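Local structure of HTPA Reductase (Selaginella moellendorffii, 5U5N) at residues V64-E67 and V68-Y72; G149-S152 and G153-L156; D168-G171 and T172-A175; I222-D226 and G227-F231; L254-K257 and I258-S262. The protein probably catalyses the NAD(P)H-dependent reduction that yields tetrahydrodipicolinate in lysine biosynthesis, and binds NAD as a dimeric enzyme of the DapB family. One frame throughout, in Å; residues are numbered along the deposited sequence.

Contact 1: residues V64-E67 and V68-Y72; sequences VVKE and VITEY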
# COMPACT_ATOMS: atom_id res chain seq x y z
N VAL A 64 9.39 -42.07 15.67
CA VAL A 64 10.09 -41.03 14.96
C VAL A 64 10.29 -39.78 15.85
O VAL A 64 11.40 -39.27 15.93
CB VAL A 64 9.38 -40.71 13.64
CG1 VAL A 64 9.84 -39.38 13.05
CG2 VAL A 64 9.59 -41.85 12.69
N VAL A 65 9.24 -39.35 16.55
CA VAL A 65 9.28 -38.11 17.34
C VAL A 65 10.15 -38.26 18.60
O VAL A 65 10.80 -37.29 18.99
CB VAL A 65 7.84 -37.58 17.63
CG1 VAL A 65 7.82 -36.53 18.72
CG2 VAL A 65 7.25 -36.97 16.37
N LYS A 66 10.17 -39.44 19.21
CA LYS A 66 11.09 -39.73 20.32
C LYS A 66 12.54 -39.60 19.87
O LYS A 66 13.41 -39.18 20.64
CB LYS A 66 10.87 -41.16 20.86
CG LYS A 66 11.69 -41.51 22.10
CD LYS A 66 11.46 -40.59 23.30
CE LYS A 66 9.99 -40.46 23.70
NZ LYS A 66 9.84 -39.75 24.99
N GLU A 67 12.80 -40.03 18.65
CA GLU A 67 14.13 -39.95 18.07
C GLU A 67 14.50 -38.50 17.77
O GLU A 67 15.62 -38.07 18.08
CB GLU A 67 14.18 -40.80 16.80
CG GLU A 67 15.61 -41.12 16.37
CD GLU A 67 15.68 -41.91 15.07
OE1 GLU A 67 16.64 -41.61 14.30
OE2 GLU A 67 14.82 -42.81 14.81
N VAL A 68 13.57 -37.75 17.19
CA VAL A 68 13.81 -36.32 16.91
C VAL A 68 14.00 -35.56 18.20
O VAL A 68 14.95 -34.80 18.33
CB VAL A 68 12.67 -35.67 16.09
CG1 VAL A 68 12.85 -34.18 16.00
CG2 VAL A 68 12.60 -36.25 14.70
N ILE A 69 13.10 -35.75 19.16
CA ILE A 69 13.17 -35.05 20.42
C ILE A 69 14.47 -35.33 21.21
O ILE A 69 15.02 -34.40 21.79
CB ILE A 69 11.88 -35.24 21.25
CG1 ILE A 69 10.78 -34.30 20.76
CG2 ILE A 69 12.08 -35.02 22.74
CD1 ILE A 69 10.92 -32.84 21.22
N THR A 70 14.98 -36.56 21.25
CA THR A 70 16.22 -36.81 22.01
C THR A 70 17.48 -36.15 21.36
O THR A 70 18.36 -35.69 22.08
CB THR A 70 16.44 -38.31 22.42
OG1 THR A 70 16.52 -39.13 21.26
CG2 THR A 70 15.29 -38.82 23.34
N GLU A 71 17.54 -36.06 20.02
CA GLU A 71 18.68 -35.38 19.37
C GLU A 71 18.45 -33.87 19.16
O GLU A 71 19.40 -33.12 19.17
CB GLU A 71 19.10 -36.07 18.04
CG GLU A 71 19.82 -37.42 18.24
CD GLU A 71 20.86 -37.78 17.15
OE1 GLU A 71 21.28 -36.88 16.37
OE2 GLU A 71 21.25 -38.98 17.08
N TYR A 72 17.21 -33.45 18.96
CA TYR A 72 16.86 -32.05 18.66
C TYR A 72 15.70 -31.58 19.55
O TYR A 72 14.57 -31.40 19.08
CB TYR A 72 16.44 -31.94 17.21
CG TYR A 72 17.42 -32.50 16.24
CD1 TYR A 72 18.49 -31.75 15.79
CD2 TYR A 72 17.28 -33.79 15.75
CE1 TYR A 72 19.43 -32.28 14.91
CE2 TYR A 72 18.17 -34.31 14.84
CZ TYR A 72 19.25 -33.56 14.43
OH TYR A 72 20.12 -34.10 13.51
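Val64 and Val68 sit one turn apart in the last turns of helix 61-71, where Val68 N donates to Val64 O at 2.9 Å and Ile69 N to Val65 O at 2.8 Å, the regular i to i+4 pattern of an alpha helix. The last bond across the segments, from Glu71 N to Glu67 O, is weak at 3.4 Å, and Tyr72 is the residue at which helical geometry is lost.

On the buried side the valines run along the axis. Val68 turns CG2 back beside its own backbone N, which brings that methyl to 4.5 Å from Val64 CG1, a loose contact; both side chains also rest on Met8 of strand 7-10, so this face packs the helix on the parallel sheet of the Rossmann-type nucleotide-binding domain. Val65 CG1 and Ile69 CG1 lie 4.2 Å apart on a neighbouring flank, where both side chains meet Leu98.

Thr70 folds its hydroxyl back between its backbone N and carbonyl carbon (chi1 61°). From there OG1 donates to Lys66 O over 3.2 Å, in the carbonyl plane and on a lone pair, whereas Thr70 N reaches the same oxygen from above that plane. Glu67 sends its OE2 away to a salt bridge with Arg56.

Lys66 O is therefore gripped by two donors from one residue, and the threonine hydroxyl is satisfied by the helix itself, while the contacts of Val64 and Val68 with the sheet are apolar.

Contact 2: residues G149-S152 and G153-L156; sequences GAFS and GYTL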
# COMPACT_ATOMS: atom_id res chain seq x y z
N GLY A 149 -14.41 5.91 1.94
CA GLY A 149 -14.80 6.62 0.73
C GLY A 149 -13.74 7.37 -0.04
O GLY A 149 -14.10 8.13 -0.93
N ALA A 150 -12.45 7.19 0.23
CA ALA A 150 -11.40 8.00 -0.42
C ALA A 150 -11.38 7.94 -1.95
O ALA A 150 -10.97 8.92 -2.60
CB ALA A 150 -10.01 7.70 0.13
N PHE A 151 -11.83 6.82 -2.51
CA PHE A 151 -11.94 6.67 -3.96
C PHE A 151 -13.40 6.66 -4.43
O PHE A 151 -13.73 6.19 -5.53
CB PHE A 151 -11.23 5.40 -4.39
CG PHE A 151 -9.74 5.44 -4.20
CD1 PHE A 151 -9.17 5.25 -2.95
CD2 PHE A 151 -8.90 5.66 -5.28
CE1 PHE A 151 -7.80 5.30 -2.78
CE2 PHE A 151 -7.54 5.67 -5.13
CZ PHE A 151 -6.98 5.51 -3.88
N SER A 152 -14.29 7.22 -3.62
CA SER A 152 -15.71 7.30 -3.95
C SER A 152 -15.88 7.93 -5.34
O SER A 152 -15.26 8.93 -5.64
CB SER A 152 -16.41 8.19 -2.93
OG SER A 152 -17.79 8.09 -3.04
N GLY A 153 -16.63 7.27 -6.22
CA GLY A 153 -16.81 7.71 -7.61
C GLY A 153 -15.90 7.02 -8.61
O GLY A 153 -16.20 7.00 -9.80
N TYR A 154 -14.78 6.46 -8.16
CA TYR A 154 -13.82 5.80 -9.04
C TYR A 154 -14.39 4.48 -9.53
O TYR A 154 -15.32 3.97 -8.93
CB TYR A 154 -12.48 5.55 -8.34
CG TYR A 154 -11.57 6.77 -8.29
CD1 TYR A 154 -12.02 8.01 -7.82
CD2 TYR A 154 -10.23 6.68 -8.72
CE1 TYR A 154 -11.16 9.13 -7.79
CE2 TYR A 154 -9.38 7.78 -8.69
CZ TYR A 154 -9.85 9.00 -8.21
OH TYR A 154 -8.99 10.10 -8.19
N THR A 155 -13.84 3.98 -10.63
CA THR A 155 -14.18 2.68 -11.17
C THR A 155 -13.08 1.68 -10.81
O THR A 155 -11.88 2.03 -10.85
CB THR A 155 -14.32 2.75 -12.71
OG1 THR A 155 -15.48 3.49 -13.01
CG2 THR A 155 -14.55 1.34 -13.32
N LEU A 156 -13.48 0.44 -10.52
CA LEU A 156 -12.57 -0.65 -10.22
C LEU A 156 -12.69 -1.77 -11.24
O LEU A 156 -13.80 -2.24 -11.54
CB LEU A 156 -12.86 -1.23 -8.82
CG LEU A 156 -12.04 -2.44 -8.36
CD1 LEU A 156 -10.55 -2.11 -8.31
CD2 LEU A 156 -12.54 -2.91 -7.01
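Phe151 and Tyr154 form a T-shaped aromatic pair across a type II beta turn, in the loop that leads from helix 131-146 into strand 155-162 of the C-terminal domain. A type I turn from Gly149 to Ser152 runs directly into this second turn, and the chain enters the strand at Thr155.

The turn is closed by Tyr154 N, which donates to Phe151 O at 2.8 Å with an N-H...O angle of 160°. Gly153 occupies its third position with a positive phi; a beta carbon there would collide with Ser152 O, and the backbone itself therefore calls for glycine.

The two rings meet almost at right angles, their planes 84° apart and their centroids separated by 5.4 Å. Phe151 supplies the edge and Tyr154 the face. Tyr154 carries CG anti to its carbonyl carbon (chi1 -81°), a setting that lays the ring against Phe151, while its CB lies 3.1 Å from Phe151 O, so the side chain leans on the very carbonyl that closes the turn.

The same Phe151 ring makes another edge-to-face pair with Phe231, and both aromatic residues of the turn rest on Ile222 of the neighbouring strand. Gln132 of the second subunit packs on both side chains and donates to Ala150 O, which puts the double turn at the dimer interface. Within the T, Phe151 CD2 stands 3.8 Å above the tyrosine plane, displaced toward the rim of that ring and nearest to CD2.

Contact 3: residues D168-G171 and T172-A175; sequences DVSG and TALA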
# COMPACT_ATOMS: atom_id res chain seq x y z
N ASP A 168 -13.04 -19.95 -8.68
CA ASP A 168 -13.40 -18.97 -7.64
C ASP A 168 -12.32 -17.93 -7.52
O ASP A 168 -11.12 -18.20 -7.71
CB ASP A 168 -13.69 -19.63 -6.26
CG ASP A 168 -12.61 -20.61 -5.83
OD1 ASP A 168 -11.46 -20.53 -6.34
OD2 ASP A 168 -12.94 -21.53 -5.02
N VAL A 169 -12.77 -16.71 -7.21
CA VAL A 169 -11.88 -15.57 -7.00
C VAL A 169 -10.95 -15.92 -5.83
O VAL A 169 -11.44 -16.45 -4.80
CB VAL A 169 -12.71 -14.32 -6.62
CG1 VAL A 169 -11.80 -13.13 -6.34
CG2 VAL A 169 -13.79 -13.99 -7.66
N SER A 170 -9.64 -15.64 -5.95
CA SER A 170 -8.69 -15.98 -4.87
C SER A 170 -9.05 -15.28 -3.56
O SER A 170 -9.55 -14.13 -3.59
CB SER A 170 -7.23 -15.64 -5.27
OG SER A 170 -6.89 -14.29 -5.03
N GLY A 171 -8.86 -15.97 -2.44
CA GLY A 171 -9.15 -15.38 -1.12
C GLY A 171 -8.44 -14.04 -0.88
O GLY A 171 -8.96 -13.17 -0.17
N THR A 172 -7.24 -13.92 -1.46
CA THR A 172 -6.46 -12.70 -1.44
C THR A 172 -7.19 -11.58 -2.23
O THR A 172 -7.36 -10.50 -1.71
CB THR A 172 -5.04 -12.95 -2.01
OG1 THR A 172 -4.34 -13.88 -1.19
CG2 THR A 172 -4.25 -11.68 -2.07
N ALA A 173 -7.62 -11.86 -3.46
CA ALA A 173 -8.40 -10.92 -4.26
C ALA A 173 -9.66 -10.48 -3.53
O ALA A 173 -9.95 -9.28 -3.47
CB ALA A 173 -8.75 -11.48 -5.63
N LEU A 174 -10.37 -11.42 -2.93
CA LEU A 174 -11.60 -11.07 -2.23
C LEU A 174 -11.35 -10.18 -1.05
O LEU A 174 -12.16 -9.30 -0.76
CB LEU A 174 -12.34 -12.32 -1.72
CG LEU A 174 -12.92 -13.30 -2.74
CD1 LEU A 174 -13.54 -14.45 -1.97
CD2 LEU A 174 -13.93 -12.58 -3.62
N ALA A 175 -10.27 -10.44 -0.32
CA ALA A 175 -9.95 -9.61 0.84
C ALA A 175 -9.55 -8.18 0.41
O ALA A 175 -9.92 -7.20 1.05
CB ALA A 175 -8.85 -10.25 1.67
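Ser170 caps the N-terminus of helix 171-182, its OG accepting from Ala173 N at 3.0 Å along a nearly straight N-H...O path of 166°. This is a classical serine N-cap: the hydroxyl stands in for the carbonyl that an earlier helical turn would have supplied. It can do so because OG lies between the backbone N and the carbonyl carbon (chi1 84°) and is thereby folded over the start of the first turn.

Several other donors and acceptors at this end have partners. Ser170 O accepts from Leu174 N at 2.9 Å, with a C=O...N angle of 164°, and Gly171 O accepts from Ala175 N, which approaches from above the carbonyl plane. Ser170 N is held from outside by Glu160 OE2, and the capping OG is also hydrogen-bonded to His218 NE2 on strand 215-223. Backbone and side chain of the cap are thus tied to two strands of the sheet beneath. Thr172 OG1 has a weak hydrogen bond to Gln128, and the threonine side chain lies about 8 Å from the bound NAD.

Val169, just before the cap, closes the apolar side of the turn. Its side chain meets that of Leu174 at a slant, with CB 3.7 Å from Leu174 CD2, and Val192 touches it from outside. The gamma carbon CG1, anti to the valine's own N, wedges between two helix residues: it lies 3.5 Å from Ala173 CB and equally close, tighter than usual for two carbons, to Leu174 CD2.

Contact 4: residues I222-D226 and G227-F231; sequences IISPD and GTVFF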
# COMPACT_ATOMS: atom_id res chain seq x y z
N ILE A 222 -7.83 1.18 -10.70
CA ILE A 222 -8.76 2.12 -10.10
C ILE A 222 -8.66 3.44 -10.89
O ILE A 222 -7.58 4.05 -10.94
CB ILE A 222 -8.43 2.37 -8.61
CG1 ILE A 222 -8.08 1.08 -7.86
CG2 ILE A 222 -9.61 3.01 -7.91
CD1 ILE A 222 -7.66 1.30 -6.42
N ILE A 223 -9.78 3.85 -11.50
CA ILE A 223 -9.80 4.96 -12.44
C ILE A 223 -10.84 6.01 -12.01
O ILE A 223 -11.96 5.67 -11.65
CB ILE A 223 -10.13 4.47 -13.86
CG1 ILE A 223 -9.14 3.42 -14.33
CG2 ILE A 223 -10.12 5.64 -14.87
CD1 ILE A 223 -9.70 2.51 -15.41
N SER A 224 -10.46 7.29 -12.07
CA SER A 224 -11.37 8.39 -11.68
C SER A 224 -12.55 8.55 -12.65
O SER A 224 -12.44 8.13 -13.80
CB SER A 224 -10.61 9.72 -11.65
OG SER A 224 -10.08 9.98 -12.94
N PRO A 225 -13.67 9.19 -12.20
CA PRO A 225 -14.82 9.44 -13.08
C PRO A 225 -14.49 10.08 -14.41
O PRO A 225 -15.12 9.77 -15.40
CB PRO A 225 -15.67 10.42 -12.27
CG PRO A 225 -15.41 10.03 -10.87
CD PRO A 225 -13.96 9.62 -10.82
N ASP A 226 -13.52 10.97 -14.43
CA ASP A 226 -13.18 11.64 -15.69
C ASP A 226 -12.09 10.89 -16.48
O ASP A 226 -11.71 11.31 -17.56
CB ASP A 226 -12.80 13.10 -15.43
CG ASP A 226 -11.49 13.28 -14.60
OD1 ASP A 226 -10.83 12.29 -14.13
OD2 ASP A 226 -11.15 14.48 -14.40
N GLY A 227 -11.59 9.79 -15.95
CA GLY A 227 -10.60 9.00 -16.65
C GLY A 227 -9.20 9.53 -16.61
O GLY A 227 -8.36 8.94 -17.24
N THR A 228 -8.94 10.64 -15.90
CA THR A 228 -7.60 11.23 -15.86
C THR A 228 -6.68 10.70 -14.75
O THR A 228 -5.49 10.99 -14.78
CB THR A 228 -7.66 12.76 -15.71
OG1 THR A 228 -8.24 13.11 -14.44
CG2 THR A 228 -8.46 13.40 -16.84
N VAL A 229 -7.22 9.96 -13.78
CA VAL A 229 -6.41 9.35 -12.71
C VAL A 229 -6.51 7.84 -12.78
O VAL A 229 -7.61 7.31 -12.73
CB VAL A 229 -6.85 9.82 -11.30
CG1 VAL A 229 -5.89 9.30 -10.23
CG2 VAL A 229 -6.96 11.34 -11.24
N PHE A 230 -5.35 7.18 -12.89
CA PHE A 230 -5.23 5.74 -13.01
C PHE A 230 -4.27 5.24 -11.91
O PHE A 230 -3.10 5.68 -11.85
CB PHE A 230 -4.70 5.40 -14.41
CG PHE A 230 -4.44 3.92 -14.65
CD1 PHE A 230 -5.46 3.07 -14.98
CD2 PHE A 230 -3.14 3.41 -14.59
CE1 PHE A 230 -5.22 1.71 -15.23
CE2 PHE A 230 -2.87 2.06 -14.84
CZ PHE A 230 -3.92 1.21 -15.15
N PHE A 231 -4.79 4.37 -11.04
CA PHE A 231 -3.99 3.60 -10.08
C PHE A 231 -3.98 2.15 -10.50
O PHE A 231 -5.02 1.60 -10.89
CB PHE A 231 -4.57 3.66 -8.67
CG PHE A 231 -4.37 4.96 -7.97
CD1 PHE A 231 -5.24 6.02 -8.19
CD2 PHE A 231 -3.37 5.10 -7.02
CE1 PHE A 231 -5.09 7.22 -7.53
CE2 PHE A 231 -3.21 6.33 -6.36
CZ PHE A 231 -4.06 7.37 -6.62
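Ser224 OG, Asp226 CG and Thr228 OG1 all lie between their own backbone N and carbonyl carbon (chi1 60°, 66° and 65°), and these three settings turn the polar ends together inside the bend of the hairpin formed by strands 215-223 and 229-238. Asp226 OD1 is the common acceptor. Ser224 OG donates to it at 2.7 Å, nearly along the C-O axis, while Thr228 OG1, also at 2.7 Å, and Thr228 N both come from above the carboxylate plane. The serine hydroxyl accepts in turn from Val229 N at 3.0 Å.

The bend is a type I turn from Ser224 to Gly227, closed by Gly227 N to Ser224 O. Behind it the strands pair in antiparallel register: Ile222 and Phe231 form a hydrogen-bonded pair with reciprocal bonds of 2.8 Å between each N and the partner's O, and Ile223 faces Phe230 as a non-hydrogen-bonded pair. Ile223 CG1 comes to the edge of the Phe230 ring, 3.8 Å from CD1. On the other face of the sheet Ile222 CB meets Phe231 CB.

Replacing Ser224 by alanine would probably leave Val229 N without this acceptor and Asp226 OD1 with two of its three donors, so that the carboxylate is held less firmly. Ser241 of the second subunit bonds to both Asp226 OD2 and Thr228 OG1, and residues Val229 to Phe231 pair with a strand of that subunit. The polar network that shapes this bend is thus also part of the dimer interface, where one sheet continues from subunit to subunit.

Contact 5: residues L254-K257 and I258-S262; sequences LSKK and IQEKS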
# COMPACT_ATOMS: atom_id res chain seq x y z
N LEU A 254 8.98 -17.78 15.41
CA LEU A 254 8.49 -18.67 16.48
C LEU A 254 9.64 -19.11 17.41
O LEU A 254 9.51 -19.17 18.62
CB LEU A 254 7.74 -19.89 15.91
CG LEU A 254 6.87 -20.69 16.89
CD1 LEU A 254 5.80 -19.81 17.52
CD2 LEU A 254 6.23 -21.91 16.21
N SER A 255 10.79 -19.39 16.81
CA SER A 255 12.00 -19.70 17.57
C SER A 255 12.23 -18.69 18.69
O SER A 255 12.45 -19.06 19.83
CB SER A 255 13.19 -19.70 16.63
OG SER A 255 14.11 -20.70 16.92
N LYS A 256 12.16 -17.41 18.32
CA LYS A 256 12.42 -16.34 19.27
C LYS A 256 11.36 -16.29 20.36
O LYS A 256 11.71 -16.26 21.54
CB LYS A 256 12.49 -15.02 18.54
CG LYS A 256 13.13 -13.92 19.34
CD LYS A 256 13.88 -13.02 18.36
CE LYS A 256 14.27 -11.67 18.97
NZ LYS A 256 13.02 -10.97 19.40
N LYS A 257 10.09 -16.32 19.97
CA LYS A 257 9.00 -16.32 20.95
C LYS A 257 9.18 -17.44 21.98
O LYS A 257 8.92 -17.23 23.15
CB LYS A 257 7.63 -16.50 20.29
CG LYS A 257 7.20 -15.47 19.26
CD LYS A 257 7.26 -14.03 19.77
CE LYS A 257 8.48 -13.30 19.28
NZ LYS A 257 8.38 -11.87 19.74
N ILE A 258 9.59 -18.63 21.52
CA ILE A 258 9.82 -19.80 22.40
C ILE A 258 10.99 -19.53 23.34
O ILE A 258 10.85 -19.67 24.56
CB ILE A 258 10.08 -21.10 21.60
CG1 ILE A 258 8.86 -21.47 20.75
CG2 ILE A 258 10.39 -22.28 22.55
CD1 ILE A 258 9.15 -22.40 19.59
N GLN A 259 12.14 -19.10 22.78
CA GLN A 259 13.33 -18.72 23.57
C GLN A 259 12.99 -17.70 24.67
O GLN A 259 13.48 -17.81 25.79
CB GLN A 259 14.47 -18.18 22.68
CG GLN A 259 15.88 -18.43 23.25
CD GLN A 259 17.02 -17.92 22.36
OE1 GLN A 259 17.14 -18.31 21.18
NE2 GLN A 259 17.86 -17.03 22.90
N GLU A 260 12.14 -16.73 24.35
CA GLU A 260 11.71 -15.70 25.31
C GLU A 260 10.61 -16.11 26.26
O GLU A 260 10.28 -15.35 27.18
CB GLU A 260 11.20 -14.50 24.57
CG GLU A 260 12.29 -13.77 23.84
CD GLU A 260 11.76 -12.62 23.03
OE1 GLU A 260 10.52 -12.60 22.74
OE2 GLU A 260 12.60 -11.79 22.64
N LYS A 261 10.00 -17.25 26.01
CA LYS A 261 8.88 -17.72 26.79
C LYS A 261 7.72 -16.71 26.77
O LYS A 261 7.23 -16.33 27.82
CB LYS A 261 9.30 -18.03 28.24
CG LYS A 261 10.57 -18.86 28.41
CD LYS A 261 11.00 -18.88 29.87
CE LYS A 261 12.51 -18.99 30.06
NZ LYS A 261 12.95 -20.40 29.94
N SER A 262 7.28 -16.28 25.58
CA SER A 262 6.14 -15.35 25.48
C SER A 262 4.91 -15.93 26.17
O SER A 262 4.72 -17.14 26.18
CB SER A 262 5.78 -15.06 24.03
OG SER A 262 6.83 -14.38 23.38
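Leu254 and Ile258 make the close-packed side of the last turns of helix 241-259. Ile258 holds CG1 anti to its carbonyl carbon (chi1 -62°), which lays the chain back along the helix: CG1 rests 3.2 Å from Leu254 O, and CD1 reaches 3.9 Å from Leu254 CG. Tyr122 touches both side chains, and Pro99 adds to the cover of Ile258. With only a methyl group at Ile258, as in an alanine, a gap would probably open between Leu254, Pro99 and Tyr122.

The other side faces solvent and is looser. Lys256 crosses Glu260 at a slant, its NZ making a weak hydrogen-bonded salt bridge to Glu260 OE2 at 3.4 Å, while Lys257 runs alongside the glutamate and its NZ stays 3.8 Å from Glu260 OE1, a long salt bridge.

The helix closes with a Schellman motif. Lys261 takes positive phi, and Ser262 N returns to Lys257 O at 3.1 Å with an N-H...O angle of 172°. Ser262 O is bonded to Tyr122 OH, which joins the helix end to the residue covering its apolar side.

One carboxylate shared by two lysines would probably ease their mutual repulsion, but at these lengths the firmer hold probably comes from the backbone bonds and the apolar packing.

The five contacts follow one another along the chain without interleaving. Contact 1, on helix 61-71, belongs to the nucleotide-binding half, and contact 5, though late in sequence, returns to that side: their centres are about 20 Å apart. Contacts 2 and 4 lie on the mixed sheet containing strands 155-162, 215-223 and 229-238, and contact 3 packs against it. Contacts 2 and 4 touch, centres about 9 Å apart, with Thr155 N probably hydrogen-bonded to Ile223 O at 2.7 Å, and both meet the second subunit. Contact 3 starts the helix after strand 155-162. Contacts 1 and 4, centres about 59 Å apart, lie towards opposite ends of the subunit, the first in the nucleotide-binding half, the second at the dimer interface.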